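Local structure of uncharacterized protein (Staphylococcus saprophyticus subsp. saprophyticus ATCC 15305, 3FOJ) at residues D55-I61 against G80-V86. The protein is of unknown function but has a rhodanese-like domain, as do some sulfurtransferases, so a role in sulfur transfer is possible though not established. Numbering follows the deposited sequence.
Sequences DNETYYI and GVNAVNV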
ATOM      1  N   ASP A  55      13.945  -0.457  -7.326  1.00 13.78           N
ATOM      2  CA  ASP A  55      14.009   0.926  -7.793  1.00 16.23           C
ATOM      3  C   ASP A  55      13.411   1.169  -9.175  1.00 14.92           C
ATOM      4  O   ASP A  55      13.135   2.311  -9.541  1.00 17.02           O
ATOM      5  CB  ASP A  55      15.458   1.419  -7.779  1.00 20.14           C
ATOM      6  CG  ASP A  55      16.064   1.406  -6.389  1.00 24.89           C
ATOM      7  OD1 ASP A  55      15.442   1.970  -5.464  1.00 29.41           O
ATOM      8  OD2 ASP A  55      17.162   0.835  -6.222  1.00 28.89           O
ATOM      9  N   ASN A  56      13.202   0.102  -9.938  1.00 14.42           N
ATOM     10  CA  ASN A  56      12.658   0.229 -11.285  1.00 15.18           C
ATOM     11  C   ASN A  56      11.135   0.106 -11.303  1.00 14.92           C
ATOM     12  O   ASN A  56      10.504   0.251 -12.350  1.00 15.07           O
ATOM     13  CB  ASN A  56      13.281  -0.844 -12.185  1.00 15.03           C
ATOM     14  CG  ASN A  56      13.357  -0.421 -13.640  1.00 16.73           C
ATOM     15  OD1 ASN A  56      13.866   0.656 -13.962  1.00 17.97           O
ATOM     16  ND2 ASN A  56      12.866  -1.274 -14.530  1.00 18.61           N
ATOM     17  N   GLU A  57      10.548  -0.145 -10.137  1.00 13.91           N
ATOM     18  CA  GLU A  57       9.103  -0.316 -10.034  1.00 14.40           C
ATOM     19  C   GLU A  57       8.428   0.727  -9.152  1.00 13.64           C
ATOM     20  O   GLU A  57       9.091   1.535  -8.503  1.00 13.66           O
ATOM     21  CB  GLU A  57       8.796  -1.714  -9.498  1.00 17.00           C
ATOM     22  CG  GLU A  57       9.382  -2.830 -10.350  1.00 21.46           C
ATOM     23  CD  GLU A  57       9.273  -4.190  -9.694  1.00 24.35           C
ATOM     24  OE1 GLU A  57       8.146  -4.601  -9.356  1.00 27.90           O
ATOM     25  OE2 GLU A  57      10.319  -4.851  -9.517  1.00 27.17           O
ATOM     26  N   THR A  58       7.099   0.693  -9.138  1.00 12.68           N
ATOM     27  CA  THR A  58       6.306   1.622  -8.339  1.00 11.91           C
ATOM     28  C   THR A  58       5.460   0.843  -7.342  1.00 10.51           C
ATOM     29  O   THR A  58       4.957  -0.235  -7.648  1.00 10.81           O
ATOM     30  CB  THR A  58       5.389   2.473  -9.231  1.00 12.50           C
ATOM     31  OG1 THR A  58       6.192   3.187 -10.178  1.00 16.43           O
ATOM     32  CG2 THR A  58       4.597   3.473  -8.393  1.00 13.58           C
ATOM     33  N   TYR A  59       5.305   1.398  -6.144  1.00 10.13           N
ATOM     34  CA  TYR A  59       4.541   0.737  -5.095  1.00  9.96           C
ATOM     35  C   TYR A  59       3.404   1.592  -4.550  1.00  8.89           C
ATOM     36  O   TYR A  59       3.588   2.774  -4.252  1.00 10.56           O
ATOM     37  CB  TYR A  59       5.479   0.341  -3.952  1.00  9.90           C
ATOM     38  CG  TYR A  59       6.561  -0.619  -4.380  1.00  9.82           C
ATOM     39  CD1 TYR A  59       7.699  -0.173  -5.062  1.00  9.57           C
ATOM     40  CD2 TYR A  59       6.422  -1.986  -4.156  1.00 10.20           C
ATOM     41  CE1 TYR A  59       8.665  -1.076  -5.511  1.00 10.31           C
ATOM     42  CE2 TYR A  59       7.370  -2.888  -4.598  1.00 10.81           C
ATOM     43  CZ  TYR A  59       8.488  -2.433  -5.275  1.00 12.17           C
ATOM     44  OH  TYR A  59       9.413  -3.349  -5.721  1.00 11.88           O
ATOM     45  N   TYR A  60       2.232   0.975  -4.424  1.00  7.94           N
ATOM     46  CA  TYR A  60       1.053   1.649  -3.899  1.00  7.51           C
ATOM     47  C   TYR A  60       0.971   1.288  -2.424  1.00  7.91           C
ATOM     48  O   TYR A  60       0.916   0.116  -2.068  1.00  9.38           O
ATOM     49  CB  TYR A  60      -0.193   1.200  -4.667  1.00  8.92           C
ATOM     50  CG  TYR A  60      -0.176   1.651  -6.114  1.00  9.50           C
ATOM     51  CD1 TYR A  60       0.532   0.941  -7.084  1.00 12.61           C
ATOM     52  CD2 TYR A  60      -0.828   2.821  -6.502  1.00 10.73           C
ATOM     53  CE1 TYR A  60       0.592   1.394  -8.414  1.00 11.21           C
ATOM     54  CE2 TYR A  60      -0.772   3.278  -7.818  1.00 11.75           C
ATOM     55  CZ  TYR A  60      -0.066   2.565  -8.765  1.00 12.19           C
ATOM     56  OH  TYR A  60      -0.020   3.028 -10.062  1.00 13.45           O
ATOM     57  N   ILE A  61       0.965   2.307  -1.572  1.00  7.05           N
ATOM     58  CA  ILE A  61       0.969   2.110  -0.128  1.00  7.70           C
ATOM     59  C   ILE A  61      -0.390   2.339   0.510  1.00  8.70           C
ATOM     60  O   ILE A  61      -1.024   3.364   0.277  1.00  7.54           O
ATOM     61  CB  ILE A  61       1.991   3.065   0.521  1.00  6.73           C
ATOM     62  CG1 ILE A  61       3.312   3.034  -0.270  1.00  7.83           C
ATOM     63  CG2 ILE A  61       2.185   2.714   1.985  1.00  8.38           C
ATOM     64  CD1 ILE A  61       3.962   1.657  -0.406  1.00  8.84           C
ATOM     65  N   GLY A  80      14.652   7.238  -2.585  1.00 13.89           N
ATOM     66  CA  GLY A  80      14.771   6.773  -3.960  1.00 14.47           C
ATOM     67  C   GLY A  80      13.770   5.761  -4.484  1.00 14.73           C
ATOM     68  O   GLY A  80      13.980   5.175  -5.545  1.00 16.12           O
ATOM     69  N   VAL A  81      12.680   5.559  -3.756  1.00 13.92           N
ATOM     70  CA  VAL A  81      11.658   4.602  -4.160  1.00 12.99           C
ATOM     71  C   VAL A  81      10.451   5.309  -4.771  1.00 13.06           C
ATOM     72  O   VAL A  81      10.086   6.405  -4.347  1.00 14.22           O
ATOM     73  CB  VAL A  81      11.189   3.770  -2.942  1.00 12.25           C
ATOM     74  CG1 VAL A  81      10.075   2.814  -3.351  1.00 13.17           C
ATOM     75  CG2 VAL A  81      12.368   3.002  -2.357  1.00 16.44           C
ATOM     76  N   ASN A  82       9.839   4.683  -5.772  1.00 12.83           N
ATOM     77  CA  ASN A  82       8.657   5.251  -6.413  1.00 12.60           C
ATOM     78  C   ASN A  82       7.433   4.738  -5.671  1.00 10.81           C
ATOM     79  O   ASN A  82       7.130   3.549  -5.714  1.00 11.63           O
ATOM     80  CB  ASN A  82       8.582   4.831  -7.880  1.00 15.71           C
ATOM     81  CG  ASN A  82       9.850   5.149  -8.635  1.00 20.29           C
ATOM     82  OD1 ASN A  82      10.724   4.293  -8.799  1.00 23.30           O
ATOM     83  ND2 ASN A  82       9.971   6.392  -9.085  1.00 19.83           N
ATOM     84  N   ALA A  83       6.725   5.639  -4.996  1.00 10.01           N
ATOM     85  CA  ALA A  83       5.550   5.247  -4.226  1.00  9.51           C
ATOM     86  C   ALA A  83       4.357   6.171  -4.440  1.00 10.62           C
ATOM     87  O   ALA A  83       4.515   7.362  -4.699  1.00 11.88           O
ATOM     88  CB  ALA A  83       5.902   5.191  -2.749  1.00 10.39           C
ATOM     89  N   VAL A  84       3.166   5.597  -4.315  1.00  8.78           N
ATOM     90  CA  VAL A  84       1.914   6.318  -4.491  1.00  8.53           C
ATOM     91  C   VAL A  84       0.997   6.000  -3.316  1.00  8.68           C
ATOM     92  O   VAL A  84       0.845   4.840  -2.938  1.00  8.25           O
ATOM     93  CB  VAL A  84       1.219   5.895  -5.801  1.00  8.22           C
ATOM     94  CG1 VAL A  84      -0.062   6.695  -5.994  1.00  8.74           C
ATOM     95  CG2 VAL A  84       2.167   6.095  -6.979  1.00  7.56           C
ATOM     96  N   ASN A  85       0.389   7.031  -2.739  1.00  7.86           N
ATOM     97  CA  ASN A  85      -0.501   6.832  -1.604  1.00  9.64           C
ATOM     98  C   ASN A  85      -1.913   6.455  -2.044  1.00  9.31           C
ATOM     99  O   ASN A  85      -2.414   6.957  -3.047  1.00 11.29           O
ATOM    100  CB  ASN A  85      -0.561   8.108  -0.760  1.00 10.77           C
ATOM    101  CG  ASN A  85      -1.310   7.905   0.541  1.00 12.57           C
ATOM    102  OD1 ASN A  85      -1.040   6.960   1.272  1.00 14.33           O
ATOM    103  ND2 ASN A  85      -2.248   8.796   0.836  1.00 13.94           N
ATOM    104  N   VAL A  86      -2.545   5.548  -1.306  1.00  9.45           N
ATOM    105  CA  VAL A  86      -3.917   5.165  -1.609  1.00  9.16           C
ATOM    106  C   VAL A  86      -4.780   5.949  -0.622  1.00 10.43           C
ATOM    107  O   VAL A  86      -4.832   5.634   0.569  1.00  9.53           O
ATOM    108  CB  VAL A  86      -4.153   3.660  -1.417  1.00  9.20           C
ATOM    109  CG1 VAL A  86      -5.601   3.326  -1.755  1.00 10.21           C
ATOM    110  CG2 VAL A  86      -3.208   2.869  -2.312  1.00  9.12           C
TER
HETATM  111  O   HOH W   1      10.832   2.158  -6.572  1.00 29.32           O
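Tyr59 and Ile61 pair with 82-86 as a parallel ladder, the two strand axes 4.6 Å apart and turned by 26°. Tyr59 N donates to Asn82 O at 2.9 Å, and Tyr59 O accepts from Val84 N. Ile61 N reaches Val84 O with a nearly straight bond (169°), and Ile61 O receives Val86 N at 3.1 Å. One water spans the gap, within hydrogen-bonding distance of Glu57 O and accepting from Asn82 N (2.8 Å). Thr58, Tyr60 and Val84 share one face. The Tyr60 ring runs alongside Val84, its CD2 3.8 Å from Val84 CB. With Thr58 OG1 beside the backbone N (chi1 -58°), the methyl CG2 is left anti to that N and meets Val84 CG2. On the other face, Ile61 CG1 rests 4.2 Å from Ala83 CB. Tyr59 crosses Val81 at about a right angle, CD1 to CG1 4.2 Å, and its hydroxyl is hydrogen-bonded to Asn54 N. Strand 58-62 is the middle strand of the parallel sheet, with 82-86 beside it. Helix 67-77 completes their beta-alpha-beta unit and packs on the Ile61 and Asn85 face, with Asn85 OD1 hydrogen-bonded to Ser69 OG. Strand 20-23 flanks 58-62, and strand 3-4 flanks 82-86.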